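Local coordinates for protein lombricine kinase (Urechis caupo, PDB 3JPZ) that probably catalyses the reversible transfer of a phosphoryl group between ATP and the guanidino compound lombricine, as a member of the phosphagen kinase family, at residues 63-69 with 267-271; 93-99 with 328-334; 118-122 with 273-277. All coordinates share one frame; numbering follows the deposited sequence.

Contact 1. Residues 63-69 with 267-271; sequences AGDEESY and LCACP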
loop_
_atom_site.group_PDB
_atom_site.type_symbol
_atom_site.label_atom_id
_atom_site.label_comp_id
_atom_site.label_asym_id
_atom_site.label_seq_id
_atom_site.Cartn_x
_atom_site.Cartn_y
_atom_site.Cartn_z
ATOM N N ALA A 63 -2.396 12.522 10.021
ATOM C CA ALA A 63 -2.255 13.832 9.410
ATOM C C ALA A 63 -1.425 13.719 8.155
ATOM O O ALA A 63 -0.375 13.078 8.145
ATOM C CB ALA A 63 -1.611 14.812 10.393
ATOM N N GLY A 64 -1.909 14.327 7.083
ATOM C CA GLY A 64 -1.098 14.478 5.895
ATOM C C GLY A 64 -0.099 15.602 6.095
ATOM O O GLY A 64 0.952 15.644 5.455
ATOM N N ASP A 65 -0.433 16.522 6.989
ATOM C CA ASP A 65 0.414 17.677 7.253
ATOM C C ASP A 65 0.012 18.367 8.555
ATOM O O ASP A 65 -0.967 17.989 9.193
ATOM C CB ASP A 65 0.379 18.658 6.074
ATOM C CG ASP A 65 -0.981 19.341 5.886
ATOM O OD1 ASP A 65 -1.941 19.041 6.626
ATOM O OD2 ASP A 65 -1.088 20.199 4.979
ATOM N N GLU A 66 0.780 19.375 8.949
ATOM C CA GLU A 66 0.579 20.018 10.239
ATOM C C GLU A 66 -0.809 20.628 10.270
ATOM O O GLU A 66 -1.502 20.597 11.292
ATOM C CB GLU A 66 1.640 21.098 10.465
ATOM C CG GLU A 66 1.348 22.007 11.632
ATOM C CD GLU A 66 2.553 22.824 12.056
ATOM O OE1 GLU A 66 3.526 22.924 11.279
ATOM O OE2 GLU A 66 2.522 23.368 13.172
ATOM N N GLU A 67 -1.213 21.152 9.119
ATOM C CA GLU A 67 -2.467 21.864 8.980
ATOM C C GLU A 67 -3.649 20.914 9.162
ATOM O O GLU A 67 -4.760 21.336 9.459
ATOM C CB GLU A 67 -2.520 22.543 7.609
ATOM C CG GLU A 67 -1.657 23.810 7.489
ATOM C CD GLU A 67 -0.170 23.532 7.263
ATOM O OE1 GLU A 67 0.244 22.354 7.237
ATOM O OE2 GLU A 67 0.600 24.505 7.108
ATOM N N SER A 68 -3.397 19.625 8.993
ATOM C CA SER A 68 -4.436 18.620 9.166
ATOM C C SER A 68 -5.145 18.749 10.505
ATOM O O SER A 68 -6.354 18.574 10.589
ATOM C CB SER A 68 -3.842 17.222 9.046
ATOM O OG SER A 68 -3.542 16.918 7.701
ATOM N N TYR A 69 -4.398 19.053 11.555
ATOM C CA TYR A 69 -4.982 19.133 12.894
ATOM C C TYR A 69 -5.991 20.272 13.042
ATOM O O TYR A 69 -6.912 20.194 13.847
ATOM C CB TYR A 69 -3.872 19.239 13.942
ATOM C CG TYR A 69 -3.152 17.927 14.151
ATOM C CD1 TYR A 69 -3.669 16.964 15.005
ATOM C CD2 TYR A 69 -1.977 17.638 13.478
ATOM C CE1 TYR A 69 -3.026 15.762 15.195
ATOM C CE2 TYR A 69 -1.326 16.442 13.665
ATOM C CZ TYR A 69 -1.858 15.505 14.530
ATOM O OH TYR A 69 -1.229 14.297 14.732
ATOM N N LEU A 267 3.998 18.090 17.059
ATOM C CA LEU A 267 3.065 17.529 16.109
ATOM C C LEU A 267 3.720 16.407 15.331
ATOM O O LEU A 267 4.865 16.511 14.900
ATOM C CB LEU A 267 2.565 18.620 15.165
ATOM C CG LEU A 267 1.678 19.680 15.821
ATOM C CD1 LEU A 267 1.674 20.957 14.993
ATOM C CD2 LEU A 267 0.258 19.162 16.022
ATOM N N CYS A 268 2.973 15.324 15.168
ATOM C CA CYS A 268 3.405 14.183 14.383
ATOM C C CYS A 268 2.194 13.722 13.583
ATOM O O CYS A 268 1.093 14.194 13.816
ATOM C CB CYS A 268 3.886 13.080 15.313
ATOM S SG CYS A 268 2.659 12.690 16.569
ATOM N N ALA A 269 2.385 12.811 12.639
ATOM C CA ALA A 269 1.294 12.420 11.761
ATOM C C ALA A 269 0.278 11.592 12.532
ATOM O O ALA A 269 -0.920 11.743 12.344
ATOM C CB ALA A 269 1.817 11.649 10.567
ATOM N N CYS A 270 0.754 10.723 13.410
ATOM C CA CYS A 270 -0.154 9.883 14.180
ATOM C C CYS A 270 -0.459 10.537 15.515
ATOM O O CYS A 270 0.453 10.852 16.277
ATOM C CB CYS A 270 0.423 8.502 14.411
ATOM S SG CYS A 270 -0.676 7.416 15.383
ATOM N N PRO A 271 -1.753 10.733 15.803
ATOM C CA PRO A 271 -2.223 11.396 17.023
ATOM C C PRO A 271 -1.752 10.688 18.287
ATOM O O PRO A 271 -1.705 11.303 19.347
ATOM C CB PRO A 271 -3.751 11.314 16.902
ATOM C CG PRO A 271 -4.011 11.137 15.441
ATOM C CD PRO A 271 -2.870 10.312 14.940
#
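Ala63 N donates to Ala269 O across 2.9 Å, and the N-H...O angle of 173° is nearly straight. Each alanine methyl also packs against the other residue's carbonyl oxygen. Ala63 CB lies 3.7 Å from Ala269 O, and Ala269 CB lies 3.6 Å from Ala63 O. Tyr69 makes the second polar link one residue earlier in the partner segment. Its CG lies anti to the carbonyl carbon (chi1 -74°), which carries the ring toward the 267-271 loop. Its OH donates to Cys268 O, modelled as very short at 2.5 Å. This oxygen sits at the edge of the ring and in its plane. Leu267 takes one face of the same ring. Its CD2 is 4.1 Å from the ring centroid and 25° off the normal, a CH-pi contact shifted toward the CD2 and CE2 rim of Tyr69. The other branch of Leu267, CD1, meets the Glu66 chain, with Glu66 CG 3.5 Å away. The two side chains cross at about a right angle. Glu66 stays extended beyond CG, and its OE2 goes on to a salt bridge with Arg125. Asp65 stands ahead of the turn that opens into the helix of Tyr69, and its OD1 makes a weak capping bond with Ser68 N. The same OD1 accepts from Ser68 OG at 2.9 Å. Phe76 of helix 73-83 packs against both Ala63 and Tyr69. In this buried interface the backbone N-H of Ala63 satisfies Ala269 O, and the phenol appears to satisfy Cys268 O. The bonds tie the N-terminal family region to the C-terminal catalytic region.

Contact 2. Residues 93-99 with 328-334; sequences QPAPDLD and RLKKSER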
loop_
_atom_site.group_PDB
_atom_site.type_symbol
_atom_site.label_atom_id
_atom_site.label_comp_id
_atom_site.label_asym_id
_atom_site.label_seq_id
_atom_site.Cartn_x
_atom_site.Cartn_y
_atom_site.Cartn_z
ATOM N N GLN A 93 -1.167 20.593 26.256
ATOM C CA GLN A 93 0.070 19.916 26.606
ATOM C C GLN A 93 1.013 20.883 27.313
ATOM O O GLN A 93 1.177 22.025 26.882
ATOM C CB GLN A 93 0.739 19.391 25.340
ATOM C CG GLN A 93 2.084 18.785 25.569
ATOM C CD GLN A 93 1.988 17.489 26.338
ATOM O OE1 GLN A 93 0.896 16.975 26.567
ATOM N NE2 GLN A 93 3.128 16.952 26.736
ATOM N N PRO A 94 1.630 20.435 28.412
ATOM C CA PRO A 94 2.595 21.299 29.101
ATOM C C PRO A 94 3.734 21.701 28.175
ATOM O O PRO A 94 4.047 20.952 27.254
ATOM C CB PRO A 94 3.115 20.412 30.232
ATOM C CG PRO A 94 2.036 19.407 30.460
ATOM C CD PRO A 94 1.375 19.183 29.140
ATOM N N ALA A 95 4.328 22.866 28.407
ATOM C CA ALA A 95 5.471 23.289 27.619
ATOM C C ALA A 95 6.492 22.167 27.642
ATOM O O ALA A 95 6.510 21.371 28.576
ATOM C CB ALA A 95 6.074 24.545 28.191
ATOM N N PRO A 96 7.346 22.096 26.613
ATOM C CA PRO A 96 8.373 21.051 26.604
ATOM C C PRO A 96 9.360 21.230 27.748
ATOM O O PRO A 96 9.761 22.353 28.042
ATOM C CB PRO A 96 9.084 21.260 25.262
ATOM C CG PRO A 96 8.156 22.089 24.443
ATOM C CD PRO A 96 7.392 22.929 25.402
ATOM N N ASP A 97 9.732 20.129 28.388
ATOM C CA ASP A 97 10.737 20.150 29.441
ATOM C C ASP A 97 11.808 19.092 29.177
ATOM O O ASP A 97 11.630 17.916 29.486
ATOM C CB ASP A 97 10.086 19.904 30.796
ATOM C CG ASP A 97 11.041 20.139 31.951
ATOM O OD1 ASP A 97 12.215 20.467 31.696
ATOM O OD2 ASP A 97 10.620 20.000 33.115
ATOM N N LEU A 98 12.916 19.522 28.589
ATOM C CA LEU A 98 14.041 18.642 28.311
ATOM C C LEU A 98 15.167 18.867 29.315
ATOM O O LEU A 98 16.343 18.722 28.979
ATOM C CB LEU A 98 14.572 18.907 26.897
ATOM C CG LEU A 98 13.536 18.810 25.788
ATOM C CD1 LEU A 98 14.124 19.192 24.412
ATOM C CD2 LEU A 98 12.951 17.400 25.766
ATOM N N ASP A 99 14.811 19.227 30.544
ATOM C CA ASP A 99 15.814 19.605 31.531
ATOM C C ASP A 99 16.169 18.422 32.424
ATOM O O ASP A 99 15.542 18.192 33.464
ATOM C CB ASP A 99 15.339 20.794 32.365
ATOM C CG ASP A 99 16.439 21.369 33.230
ATOM O OD1 ASP A 99 17.523 20.750 33.296
ATOM O OD2 ASP A 99 16.219 22.433 33.844
ATOM N N ARG A 328 1.679 9.839 26.492
ATOM C CA ARG A 328 2.495 10.694 25.630
ATOM C C ARG A 328 2.094 12.147 25.747
ATOM O O ARG A 328 2.889 13.037 25.438
ATOM C CB ARG A 328 2.343 10.266 24.175
ATOM C CG ARG A 328 2.829 8.873 23.895
ATOM C CD ARG A 328 4.336 8.795 23.900
ATOM N NE ARG A 328 4.781 7.493 23.435
ATOM C CZ ARG A 328 4.904 6.423 24.208
ATOM N NH1 ARG A 328 4.633 6.495 25.505
ATOM N NH2 ARG A 328 5.308 5.279 23.682
ATOM N N LEU A 329 0.847 12.365 26.161
ATOM C CA LEU A 329 0.295 13.683 26.431
ATOM C C LEU A 329 0.158 13.876 27.930
ATOM O O LEU A 329 0.162 12.906 28.683
ATOM C CB LEU A 329 -1.110 13.797 25.838
ATOM C CG LEU A 329 -1.346 14.315 24.421
ATOM C CD1 LEU A 329 -2.853 14.463 24.224
ATOM C CD2 LEU A 329 -0.646 15.639 24.171
ATOM N N LYS A 330 0.046 15.138 28.336
ATOM C CA LYS A 330 -0.429 15.552 29.666
ATOM C C LYS A 330 0.703 15.721 30.678
ATOM O O LYS A 330 0.566 16.439 31.669
ATOM C CB LYS A 330 -1.518 14.606 30.175
ATOM C CG LYS A 330 -2.844 14.799 29.450
ATOM C CD LYS A 330 -3.988 14.094 30.158
ATOM C CE LYS A 330 -4.327 12.770 29.504
ATOM N NZ LYS A 330 -5.347 12.009 30.284
ATOM N N LYS A 331 1.818 15.054 30.419
ATOM C CA LYS A 331 3.043 15.254 31.181
ATOM C C LYS A 331 4.126 15.730 30.227
ATOM O O LYS A 331 4.090 15.417 29.042
ATOM C CB LYS A 331 3.471 13.944 31.855
ATOM C CG LYS A 331 2.427 13.398 32.812
ATOM C CD LYS A 331 2.895 12.134 33.494
ATOM C CE LYS A 331 1.787 11.549 34.373
ATOM N NZ LYS A 331 1.580 12.332 35.617
ATOM N N SER A 332 5.087 16.484 30.740
ATOM C CA SER A 332 6.197 16.930 29.911
ATOM C C SER A 332 7.194 15.790 29.703
ATOM O O SER A 332 7.057 14.718 30.291
ATOM C CB SER A 332 6.904 18.122 30.546
ATOM O OG SER A 332 7.625 17.720 31.696
ATOM N N GLU A 333 8.189 16.031 28.857
ATOM C CA GLU A 333 9.211 15.037 28.541
ATOM C C GLU A 333 9.984 14.668 29.798
ATOM O O GLU A 333 10.226 13.496 30.076
ATOM C CB GLU A 333 10.181 15.584 27.496
ATOM C CG GLU A 333 9.564 15.821 26.134
ATOM C CD GLU A 333 8.960 17.198 25.990
ATOM O OE1 GLU A 333 8.933 17.943 26.988
ATOM O OE2 GLU A 333 8.512 17.536 24.873
ATOM N N ARG A 334 10.360 15.692 30.557
ATOM C CA ARG A 334 11.080 15.500 31.802
ATOM C C ARG A 334 10.215 14.706 32.774
ATOM O O ARG A 334 10.699 13.801 33.431
ATOM C CB ARG A 334 11.488 16.847 32.393
ATOM C CG ARG A 334 12.346 16.758 33.643
ATOM C CD ARG A 334 11.511 16.640 34.899
ATOM N NE ARG A 334 10.599 17.768 35.029
ATOM C CZ ARG A 334 9.774 17.968 36.052
ATOM N NH1 ARG A 334 9.732 17.115 37.065
ATOM N NH2 ARG A 334 8.986 19.031 36.054
HETATM O O HOH W 1 8.095 19.978 33.370
#
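Gln93 reads the backbone of 328-334 with both ends of its amide. Its OE1 accepts from Lys330 N at 2.7 Å, in the carbonyl plane and on a lone pair. Its NE2 donates to Lys331 O at 2.9 Å, from above that carbonyl's plane. The bend at chi2 (69°) turns the amide toward this loop, and the two bonds fix its rotation. Leu329 CD2 packs against it, 3.1 Å from Gln93 OE1. Asp97 grips the other end. Its OD2 forms a salt bridge with Arg334 NE at 2.9 Å. The bond lies in the guanidinium plane but above the carboxylate plane, and the two planes are 71° apart. A water joins Asp97 OD2 to Ser332 OG and Arg334 NH2, and Lys102 adds a second charge partner. Glu333 returns the grip: its OE1 accepts from Asp97 N at 2.7 Å, and the N-H approaches OE1 nearly end-on. Its CB meets Leu98 CD2 at 3.7 Å. Asp97 OD1 accepts from Asp99 N at 3.1 Å, which makes an Asx turn. The arrangement fastens the loop between helix 73-83 and strand 113-122 to the N-terminus of helix 333-355, where Ser332 is the N-cap.

Contact 3. Residues 118-122 with 273-277; sequences IRTGR and NLGTG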
loop_
_atom_site.group_PDB
_atom_site.type_symbol
_atom_site.label_atom_id
_atom_site.label_comp_id
_atom_site.label_asym_id
_atom_site.label_seq_id
_atom_site.Cartn_x
_atom_site.Cartn_y
_atom_site.Cartn_z
ATOM N N ILE A 118 15.538 6.876 25.237
ATOM C CA ILE A 118 14.412 7.785 25.215
ATOM C C ILE A 118 14.264 8.228 23.774
ATOM O O ILE A 118 15.234 8.660 23.160
ATOM C CB ILE A 118 14.666 9.017 26.091
ATOM C CG1 ILE A 118 14.977 8.599 27.522
ATOM C CG2 ILE A 118 13.460 9.950 26.050
ATOM C CD1 ILE A 118 15.417 9.755 28.396
ATOM N N ARG A 119 13.058 8.130 23.233
ATOM C CA ARG A 119 12.848 8.437 21.831
ATOM C C ARG A 119 11.722 9.444 21.675
ATOM O O ARG A 119 10.811 9.523 22.495
ATOM C CB ARG A 119 12.560 7.166 21.027
ATOM C CG ARG A 119 11.104 6.726 21.002
ATOM C CD ARG A 119 10.487 6.869 19.616
ATOM N NE ARG A 119 9.055 6.581 19.625
ATOM C CZ ARG A 119 8.517 5.387 19.384
ATOM N NH1 ARG A 119 7.200 5.235 19.424
ATOM N NH2 ARG A 119 9.286 4.344 19.099
ATOM N N THR A 120 11.816 10.247 20.633
ATOM C CA THR A 120 10.705 11.088 20.259
ATOM C C THR A 120 10.743 11.230 18.758
ATOM O O THR A 120 11.601 10.654 18.097
ATOM C CB THR A 120 10.775 12.473 20.923
ATOM O OG1 THR A 120 9.517 13.143 20.752
ATOM C CG2 THR A 120 11.896 13.308 20.309
ATOM N N GLY A 121 9.799 11.982 18.222
ATOM C CA GLY A 121 9.790 12.271 16.809
ATOM C C GLY A 121 9.643 13.763 16.636
ATOM O O GLY A 121 9.131 14.458 17.507
ATOM N N ARG A 122 10.088 14.254 15.495
ATOM C CA ARG A 122 9.922 15.653 15.166
ATOM C C ARG A 122 9.484 15.756 13.720
ATOM O O ARG A 122 9.949 14.997 12.870
ATOM C CB ARG A 122 11.226 16.410 15.394
ATOM C CG ARG A 122 11.603 16.535 16.869
ATOM C CD ARG A 122 10.625 17.427 17.611
ATOM N NE ARG A 122 10.996 17.622 19.009
ATOM C CZ ARG A 122 10.623 16.820 20.003
ATOM N NH1 ARG A 122 9.862 15.768 19.757
ATOM N NH2 ARG A 122 11.005 17.071 21.249
ATOM N N ASN A 273 1.088 9.904 19.027
ATOM C CA ASN A 273 2.427 10.343 19.380
ATOM C C ASN A 273 2.522 11.828 19.680
ATOM O O ASN A 273 3.609 12.389 19.664
ATOM C CB ASN A 273 3.394 10.020 18.238
ATOM C CG ASN A 273 3.660 8.537 18.093
ATOM O OD1 ASN A 273 3.512 7.768 19.043
ATOM N ND2 ASN A 273 4.058 8.127 16.893
ATOM N N LEU A 274 1.394 12.462 19.961
ATOM C CA LEU A 274 1.382 13.904 20.183
ATOM C C LEU A 274 1.942 14.280 21.548
ATOM O O LEU A 274 2.215 13.416 22.383
ATOM C CB LEU A 274 -0.036 14.445 20.041
ATOM C CG LEU A 274 -0.472 14.634 18.593
ATOM C CD1 LEU A 274 -1.950 14.972 18.537
ATOM C CD2 LEU A 274 0.375 15.722 17.927
ATOM N N GLY A 275 2.110 15.581 21.755
ATOM C CA GLY A 275 2.549 16.116 23.031
ATOM C C GLY A 275 4.054 16.015 23.164
ATOM O O GLY A 275 4.776 16.928 22.773
ATOM N N THR A 276 4.521 14.905 23.726
ATOM C CA THR A 276 5.958 14.617 23.796
ATOM C C THR A 276 6.393 13.598 22.768
ATOM O O THR A 276 7.583 13.495 22.460
ATOM C CB THR A 276 6.362 13.996 25.126
ATOM O OG1 THR A 276 5.618 12.783 25.339
ATOM C CG2 THR A 276 6.169 14.980 26.285
ATOM N N GLY A 277 5.441 12.811 22.269
ATOM C CA GLY A 277 5.785 11.647 21.475
ATOM C C GLY A 277 6.957 10.933 22.123
ATOM O O GLY A 277 7.774 10.317 21.453
HETATM O O HOH W 2 6.783 13.522 18.725
HETATM O O HOH W 3 9.633 15.288 23.089
#
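The end of strand 113-122, residues 118-122, runs past a type II' beta turn, Leu274 to Gly277, and comes closest at Thr120 and Gly277, with CA atoms 5.1 Å apart. The backbones do not pair as strands here. Instead Thr120 CA sends its hydrogen toward Gly277 O, 3.3 Å away, in a nearly straight C-H...O contact. The side chain of Thr120 supplies the strong bond. Its OG1 donates to Thr276 O at 2.6 Å, with a C=O...donor angle of 153° and a small tilt from the carbonyl plane. A chi1 of -167° sets OG1 anti to the backbone N and brings it to the turn. This hydroxyl is also an acceptor, taking a bond from Arg122 NH1 at 2.8 Å. Arg122 therefore sits in the second shell of the link. Its NH1 also donates to Gly121 O at 2.7 Å, from above the plane of that carbonyl. Water lengthens the network. One water lies at the edge of the Arg122 guanidinium, in its plane, and accepts from Arg122 NH2 at 2.9 Å. The same water donates to Thr276 O at 2.8 Å, which gives that oxygen two donors. Arg119 comes from the other side of the strand. It is an ADP-binding residue, though no ADP is bound to this chain. The edge of its guanidinium turns toward Asn273 OD1, with no direct bond between them. Arg223 and Arg279, also ADP-binding, lie beside Arg119, consistent with a pocket made for phosphate. The strand is flanked in the sheet by strands 222-229 and 279-285. Helix 233-252 packs on it through Phe237, Phe240 and Leu244, while Phe336 of helix 333-355 rests on Thr276.

Contact 3 lies between the others. Its centre is about 13 Å from that of contact 1 and about 10 Å from that of contact 2, while the centres of contacts 1 and 2 are about 19 Å apart. In chain order come 63-69, 93-99, 118-122, 267-271, 273-277 and 328-334. Contacts 1 and 3 share the loop between strands 265-266 and 279-285, and Leu274 packs on both Tyr69 and Leu267. Contacts 2 and 3 meet through a probable hydrogen bond from Thr276 OG1 to Arg328 O. One loop thus joins the N-terminal region, the central sheet with its ADP-binding arginines, and the start of helix 333-355.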